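PDB 6MPR: malonate decarboxylase subunit alpha from Acinetobacter baumannii ATCC 17978, which probably acts as the transferase that exchanges acetyl for malonyl on the acyl-carrier protein of malonate decarboxylase, before malonate is decarboxylated. Local coordinates for residues 284-288 against 289-293; 399-402 against 403-407. All blocks are in the same frame, centred on the assembly; numbering follows the deposited sequence.

Interaction 1: 284-288 against 289-293; sequences YGESL and GLKGK
Gly289 N and Leu290 N turn back onto Glu286 O and Gly285 O at 3.0 and 3.2 Å, and the chain leaves helix 272-287 at once. This is a Schellman motif, the C-terminal cap of that helix, with Gly289 taking the positive phi (73°) that glycine tolerates readily. The two bonds differ in how they meet their acceptors: Gly289 N stands well above the carbonyl plane of Glu286, away from its lone pairs, whereas Leu290 N is only moderately tilted from that of Gly285.

On either side of Gly289 in sequence, the side chains of Leu288 and Leu290 run side by side and point the same way. CB of Leu288 rests 3.7 Å from CG of Leu290, and their CD1 methyls also touch; both residues have CG anti to the carbonyl carbon and beside the backbone N (chi1 -61° and -64°). CD1 of Leu288 in addition lies over one face of the Tyr284 ring, toward its rim. The pair faces helix 244-261, where Arg255 meets Leu288 and Glu259 meets Leu290, and Trp314, from a loop, touches both Leu290 and Lys291.

On the exposed side, the Glu286 chain, bent at chi2, brings OE2 to the aliphatic end of Lys291, 3.6 Å from CE. The salt bridge to NZ is long, and that ammonium also donates to Thr312 O. A water bridges the same carboxylate to the backbone, donating to Glu286 OE2 and accepting from Lys291 N. Lys293 comes back from further along the loop as a largely extended chain, and its ammonium is held close to the cap: NZ donates to Gly289 O at 2.9 Å and also to a second water, which in turn donates to Leu288 O at 2.7 Å.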
ATOM      1  N   TYR A 284     -19.205 -25.317 -13.805  1.00 19.48           N
ATOM      2  CA  TYR A 284     -20.236 -24.332 -14.113  1.00 20.10           C
ATOM      3  C   TYR A 284     -19.675 -23.183 -14.944  1.00 20.52           C
ATOM      4  O   TYR A 284     -20.299 -22.745 -15.919  1.00 22.45           O
ATOM      5  CB  TYR A 284     -20.850 -23.820 -12.815  1.00 20.66           C
ATOM      6  CG  TYR A 284     -21.934 -22.792 -13.004  1.00 15.46           C
ATOM      7  CD1 TYR A 284     -23.125 -23.126 -13.633  1.00 16.22           C
ATOM      8  CD2 TYR A 284     -21.781 -21.496 -12.515  1.00 20.25           C
ATOM      9  CE1 TYR A 284     -24.136 -22.181 -13.789  1.00 19.93           C
ATOM     10  CE2 TYR A 284     -22.783 -20.546 -12.666  1.00 18.29           C
ATOM     11  CZ  TYR A 284     -23.953 -20.895 -13.306  1.00 21.63           C
ATOM     12  OH  TYR A 284     -24.947 -19.951 -13.454  1.00 20.84           O
ATOM     13  N   GLY A 285     -18.487 -22.691 -14.590  1.00 18.19           N
ATOM     14  CA  GLY A 285     -17.885 -21.634 -15.379  1.00 15.54           C
ATOM     15  C   GLY A 285     -17.620 -22.065 -16.806  1.00 16.72           C
ATOM     16  O   GLY A 285     -17.850 -21.303 -17.746  1.00 19.40           O
ATOM     17  N   GLU A 286     -17.151 -23.304 -16.985  1.00 18.73           N
ATOM     18  CA  GLU A 286     -16.919 -23.838 -18.327  1.00 18.79           C
ATOM     19  C   GLU A 286     -18.216 -23.943 -19.122  1.00 23.27           C
ATOM     20  O   GLU A 286     -18.245 -23.652 -20.324  1.00 21.27           O
ATOM     21  CB  GLU A 286     -16.238 -25.204 -18.224  1.00 20.34           C
ATOM     22  CG  GLU A 286     -16.093 -25.961 -19.537  1.00 22.00           C
ATOM     23  CD  GLU A 286     -15.205 -25.256 -20.531  1.00 33.14           C
ATOM     24  OE1 GLU A 286     -15.385 -25.508 -21.745  1.00 35.68           O
ATOM     25  OE2 GLU A 286     -14.334 -24.457 -20.112  1.00 23.43           O
ATOM     26  N   SER A 287     -19.302 -24.358 -18.468  1.00 18.63           N
ATOM     27  CA  SER A 287     -20.593 -24.452 -19.138  1.00 20.50           C
ATOM     28  C   SER A 287     -21.109 -23.096 -19.617  1.00 19.48           C
ATOM     29  O   SER A 287     -21.900 -23.052 -20.569  1.00 22.15           O
ATOM     30  CB  SER A 287     -21.617 -25.095 -18.198  1.00 23.24           C
ATOM     31  OG  SER A 287     -22.126 -24.132 -17.291  1.00 24.12           O
ATOM     32  N   LEU A 288     -20.675 -21.998 -18.996  1.00 21.09           N
ATOM     33  CA  LEU A 288     -21.020 -20.642 -19.407  1.00 17.55           C
ATOM     34  C   LEU A 288     -20.051 -20.077 -20.441  1.00 21.33           C
ATOM     35  O   LEU A 288     -20.234 -18.933 -20.881  1.00 22.90           O
ATOM     36  CB  LEU A 288     -21.065 -19.709 -18.179  1.00 15.72           C
ATOM     37  CG  LEU A 288     -22.085 -20.063 -17.089  1.00 19.86           C
ATOM     38  CD1 LEU A 288     -21.934 -19.143 -15.885  1.00 21.46           C
ATOM     39  CD2 LEU A 288     -23.515 -20.018 -17.640  1.00 26.10           C
ATOM     40  N   GLY A 289     -19.028 -20.844 -20.826  1.00 16.14           N
ATOM     41  CA  GLY A 289     -18.061 -20.403 -21.817  1.00 24.10           C
ATOM     42  C   GLY A 289     -17.099 -19.340 -21.333  1.00 25.80           C
ATOM     43  O   GLY A 289     -16.601 -18.550 -22.144  1.00 24.24           O
ATOM     44  N   LEU A 290     -16.803 -19.310 -20.033  1.00 21.61           N
ATOM     45  CA  LEU A 290     -16.116 -18.174 -19.433  1.00 18.49           C
ATOM     46  C   LEU A 290     -14.608 -18.356 -19.255  1.00 16.23           C
ATOM     47  O   LEU A 290     -13.961 -17.450 -18.709  1.00 14.41           O
ATOM     48  CB  LEU A 290     -16.753 -17.842 -18.074  1.00 13.85           C
ATOM     49  CG  LEU A 290     -18.210 -17.370 -18.117  1.00 15.18           C
ATOM     50  CD1 LEU A 290     -18.772 -17.194 -16.692  1.00 18.94           C
ATOM     51  CD2 LEU A 290     -18.343 -16.092 -18.919  1.00 20.95           C
ATOM     52  N   LYS A 291     -14.022 -19.480 -19.682  1.00 17.94           N
ATOM     53  CA  LYS A 291     -12.594 -19.673 -19.437  1.00 23.55           C
ATOM     54  C   LYS A 291     -11.788 -18.620 -20.183  1.00 13.82           C
ATOM     55  O   LYS A 291     -12.019 -18.371 -21.371  1.00 17.06           O
ATOM     56  CB  LYS A 291     -12.132 -21.069 -19.854  1.00 24.74           C
ATOM     57  CG  LYS A 291     -10.631 -21.290 -19.604  1.00 26.48           C
ATOM     58  CD  LYS A 291     -10.114 -22.582 -20.224  1.00 27.85           C
ATOM     59  CE  LYS A 291     -10.842 -23.795 -19.663  1.00 30.99           C
ATOM     60  NZ  LYS A 291     -10.388 -25.064 -20.305  1.00 29.68           N
ATOM     61  N   GLY A 292     -10.842 -18.001 -19.486  1.00 18.40           N
ATOM     62  CA  GLY A 292     -10.060 -16.927 -20.051  1.00 21.74           C
ATOM     63  C   GLY A 292     -10.756 -15.586 -20.127  1.00 22.28           C
ATOM     64  O   GLY A 292     -10.108 -14.594 -20.493  1.00 24.89           O
ATOM     65  N   LYS A 293     -12.047 -15.514 -19.793  1.00 16.40           N
ATOM     66  CA  LYS A 293     -12.797 -14.263 -19.825  1.00 13.85           C
ATOM     67  C   LYS A 293     -12.979 -13.641 -18.455  1.00 18.81           C
ATOM     68  O   LYS A 293     -13.364 -12.469 -18.380  1.00 22.40           O
ATOM     69  CB  LYS A 293     -14.189 -14.480 -20.427  1.00 17.09           C
ATOM     70  CG  LYS A 293     -14.150 -14.990 -21.849  1.00 19.19           C
ATOM     71  CD  LYS A 293     -15.548 -15.155 -22.408  1.00 19.53           C
ATOM     72  CE  LYS A 293     -15.506 -15.949 -23.703  1.00 28.10           C
ATOM     73  NZ  LYS A 293     -16.874 -16.419 -24.057  1.00 34.81           N
TER
HETATM   74  O   HOH W   1     -15.122 -21.847 -21.146  1.00 35.33           O
HETATM   75  O   HOH W   2     -19.355 -16.934 -22.503  1.00 42.34           O

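Interaction 2: 399-402 against 403-407; sequences RGRR and HDTPA
The guanidinium of Arg401 lies flat on the imidazole of His403, planes 3° apart and centres 3.8 Å from each other, with His403 CE1 over the middle of the guanidinium. The same arginine grips the backbone of its stacking partner side-on: NE and NH2 both donate to His403 O, at 2.8 and 3.0 Å. NE approaches close to the carbonyl plane, while NH2 stands above it. A third bond runs from Arg401 NH2 to Thr405 OG1 at 3.2 Å. An extended chain from CG to NE carries the arginine head forward, and a chi1 of 81° puts His403 CG between the backbone N and the carbonyl carbon and so places the ring against the guanidinium.

Thr405 is the N-cap residue of helix 406-410, so the arginine ties the preceding loop to the start of that helix; Trp408 adds a cation-pi contact to Arg401, and Thr405 OG1 is also hydrogen-bonded to Asp362 OD1. Glu145 of the second subunit takes a hydrogen bond from His403 ND1, placing the ring at the dimer interface. Arg402 bends back, its NH1 donating to Arg399 O at 2.9 Å and to Arg401 O, while its NE reaches Ile465 O of the second subunit.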
ATOM      1  N   ARG A 399      -9.592   5.059  -2.974  1.00  9.89           N
ATOM      2  CA  ARG A 399      -9.850   6.377  -3.540  0.51 10.92           C
ATOM      3  C   ARG A 399      -8.596   7.033  -4.115  1.00 11.70           C
ATOM      4  O   ARG A 399      -8.699   8.130  -4.679  1.00 13.15           O
ATOM      5  CB  ARG A 399     -10.512   7.272  -2.478  0.51 13.25           C
ATOM      6  CG  ARG A 399     -11.900   6.767  -2.017  0.51 15.72           C
ATOM      7  CD  ARG A 399     -13.001   7.053  -3.062  0.51 17.60           C
ATOM      8  NE  ARG A 399     -14.307   6.466  -2.726  0.51 11.14           N
ATOM      9  CZ  ARG A 399     -15.221   7.054  -1.964  0.51 19.76           C
ATOM     10  NH1 ARG A 399     -14.987   8.249  -1.441  0.51 16.90           N
ATOM     11  NH2 ARG A 399     -16.376   6.449  -1.724  0.51 23.07           N
ATOM     12  N   GLY A 400      -7.432   6.399  -3.975  1.00  9.90           N
ATOM     13  CA  GLY A 400      -6.232   6.848  -4.648  1.00 10.92           C
ATOM     14  C   GLY A 400      -6.059   6.213  -6.007  1.00 13.82           C
ATOM     15  O   GLY A 400      -5.163   6.600  -6.763  1.00 11.61           O
ATOM     16  N   ARG A 401      -6.924   5.263  -6.362  1.00 11.69           N
ATOM     17  CA  ARG A 401      -6.812   4.560  -7.633  1.00 10.56           C
ATOM     18  C   ARG A 401      -7.300   5.416  -8.801  1.00 12.57           C
ATOM     19  O   ARG A 401      -8.351   6.064  -8.731  1.00 14.33           O
ATOM     20  CB  ARG A 401      -7.602   3.250  -7.598  1.00 13.38           C
ATOM     21  CG  ARG A 401      -7.683   2.573  -8.965  1.00 13.21           C
ATOM     22  CD  ARG A 401      -8.287   1.177  -8.957  1.00  8.69           C
ATOM     23  NE  ARG A 401      -8.559   0.773 -10.341  1.00  9.38           N
ATOM     24  CZ  ARG A 401      -8.792  -0.466 -10.741  1.00 10.98           C
ATOM     25  NH1 ARG A 401      -8.778  -1.475  -9.875  1.00 10.42           N
ATOM     26  NH2 ARG A 401      -9.036  -0.691 -12.019  1.00  9.22           N
ATOM     27  N   ARG A 402      -6.528   5.406  -9.887  1.00  9.65           N
ATOM     28  CA  ARG A 402      -6.863   6.145 -11.096  1.00 14.33           C
ATOM     29  C   ARG A 402      -6.941   5.295 -12.361  1.00 15.72           C
ATOM     30  O   ARG A 402      -7.605   5.717 -13.316  1.00 16.44           O
ATOM     31  CB  ARG A 402      -5.852   7.279 -11.315  1.00 11.59           C
ATOM     32  CG  ARG A 402      -5.764   8.285 -10.140  1.00 13.17           C
ATOM     33  CD  ARG A 402      -7.058   9.113 -10.046  1.00 11.48           C
ATOM     34  NE  ARG A 402      -6.996  10.114  -8.976  1.00 11.33           N
ATOM     35  CZ  ARG A 402      -7.441   9.910  -7.744  1.00 13.08           C
ATOM     36  NH1 ARG A 402      -7.978   8.743  -7.402  1.00 13.30           N
ATOM     37  NH2 ARG A 402      -7.315  10.859  -6.839  1.00 12.92           N
ATOM     38  N   HIS A 403      -6.313   4.112 -12.407  1.00 11.61           N
ATOM     39  CA  HIS A 403      -6.344   3.356 -13.654  1.00 10.73           C
ATOM     40  C   HIS A 403      -7.656   2.609 -13.790  1.00 13.06           C
ATOM     41  O   HIS A 403      -8.248   2.148 -12.805  1.00 11.97           O
ATOM     42  CB  HIS A 403      -5.158   2.376 -13.788  1.00  9.63           C
ATOM     43  CG  HIS A 403      -5.318   1.073 -13.051  1.00 12.76           C
ATOM     44  ND1 HIS A 403      -5.150   0.958 -11.682  1.00 13.14           N
ATOM     45  CD2 HIS A 403      -5.585  -0.178 -13.500  1.00 12.68           C
ATOM     46  CE1 HIS A 403      -5.325  -0.303 -11.321  1.00 10.13           C
ATOM     47  NE2 HIS A 403      -5.594  -1.013 -12.404  1.00 11.83           N
ATOM     48  N   ASP A 404      -8.102   2.498 -15.037  1.00 14.78           N
ATOM     49  CA  ASP A 404      -9.377   1.874 -15.374  1.00 13.91           C
ATOM     50  C   ASP A 404      -9.187   0.429 -15.802  1.00 15.35           C
ATOM     51  O   ASP A 404      -8.189   0.074 -16.438  1.00 18.21           O
ATOM     52  CB  ASP A 404     -10.076   2.634 -16.503  1.00 16.54           C
ATOM     53  CG  ASP A 404      -9.224   2.729 -17.748  1.00 22.12           C
ATOM     54  OD1 ASP A 404      -8.130   3.322 -17.686  1.00 23.15           O
ATOM     55  OD2 ASP A 404      -9.637   2.188 -18.787  1.00 22.12           O
ATOM     56  N   THR A 405     -10.143  -0.402 -15.414  1.00 12.76           N
ATOM     57  CA  THR A 405     -10.375  -1.731 -15.956  1.00 14.74           C
ATOM     58  C   THR A 405     -11.880  -1.810 -16.152  1.00 14.42           C
ATOM     59  O   THR A 405     -12.620  -1.007 -15.570  1.00 16.33           O
ATOM     60  CB  THR A 405      -9.916  -2.855 -15.015  1.00 12.46           C
ATOM     61  OG1 THR A 405     -10.671  -2.778 -13.801  1.00 16.02           O
ATOM     62  CG2 THR A 405      -8.405  -2.764 -14.678  1.00 13.56           C
ATOM     63  N   PRO A 406     -12.366  -2.762 -16.965  1.00 18.52           N
ATOM     64  CA  PRO A 406     -13.818  -2.802 -17.250  1.00 18.57           C
ATOM     65  C   PRO A 406     -14.708  -2.939 -16.015  1.00 17.29           C
ATOM     66  O   PRO A 406     -15.713  -2.222 -15.916  1.00 15.96           O
ATOM     67  CB  PRO A 406     -13.950  -4.010 -18.193  1.00 20.62           C
ATOM     68  CG  PRO A 406     -12.613  -4.068 -18.908  1.00 20.84           C
ATOM     69  CD  PRO A 406     -11.611  -3.690 -17.834  1.00 18.52           C
ATOM     70  N   ALA A 407     -14.378  -3.828 -15.067  1.00 11.77           N
ATOM     71  CA  ALA A 407     -15.230  -3.974 -13.887  1.00 12.06           C
ATOM     72  C   ALA A 407     -15.252  -2.690 -13.063  1.00 14.83           C
ATOM     73  O   ALA A 407     -16.306  -2.278 -12.565  1.00 14.92           O
ATOM     74  CB  ALA A 407     -14.752  -5.149 -13.024  1.00 12.85           C
TER
HETATM   75  O   HOH W   3      -9.179   5.765 -15.584  1.00 28.08           O

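From the N terminus, the chain reaches interaction 1 first, as it leaves helix 272-287 toward strand 297-299. Interaction 2 comes more than a hundred residues later, between helices 391-394 and 406-410. Interaction 1 closes a helix-ending turn; interaction 2 closes no loop, its contacts running along a mostly extended segment that leads into a helix. The two lie in series, neither nesting nor crossing. The centres of interaction 1 and interaction 2 are about 25 Å apart. Interaction 1 joins its helix end to helix 244-261 and the loop of Thr312 and Trp314 within one chain, whereas interaction 2 joins the loop to the N-cap of helix 406-410 and faces the second subunit.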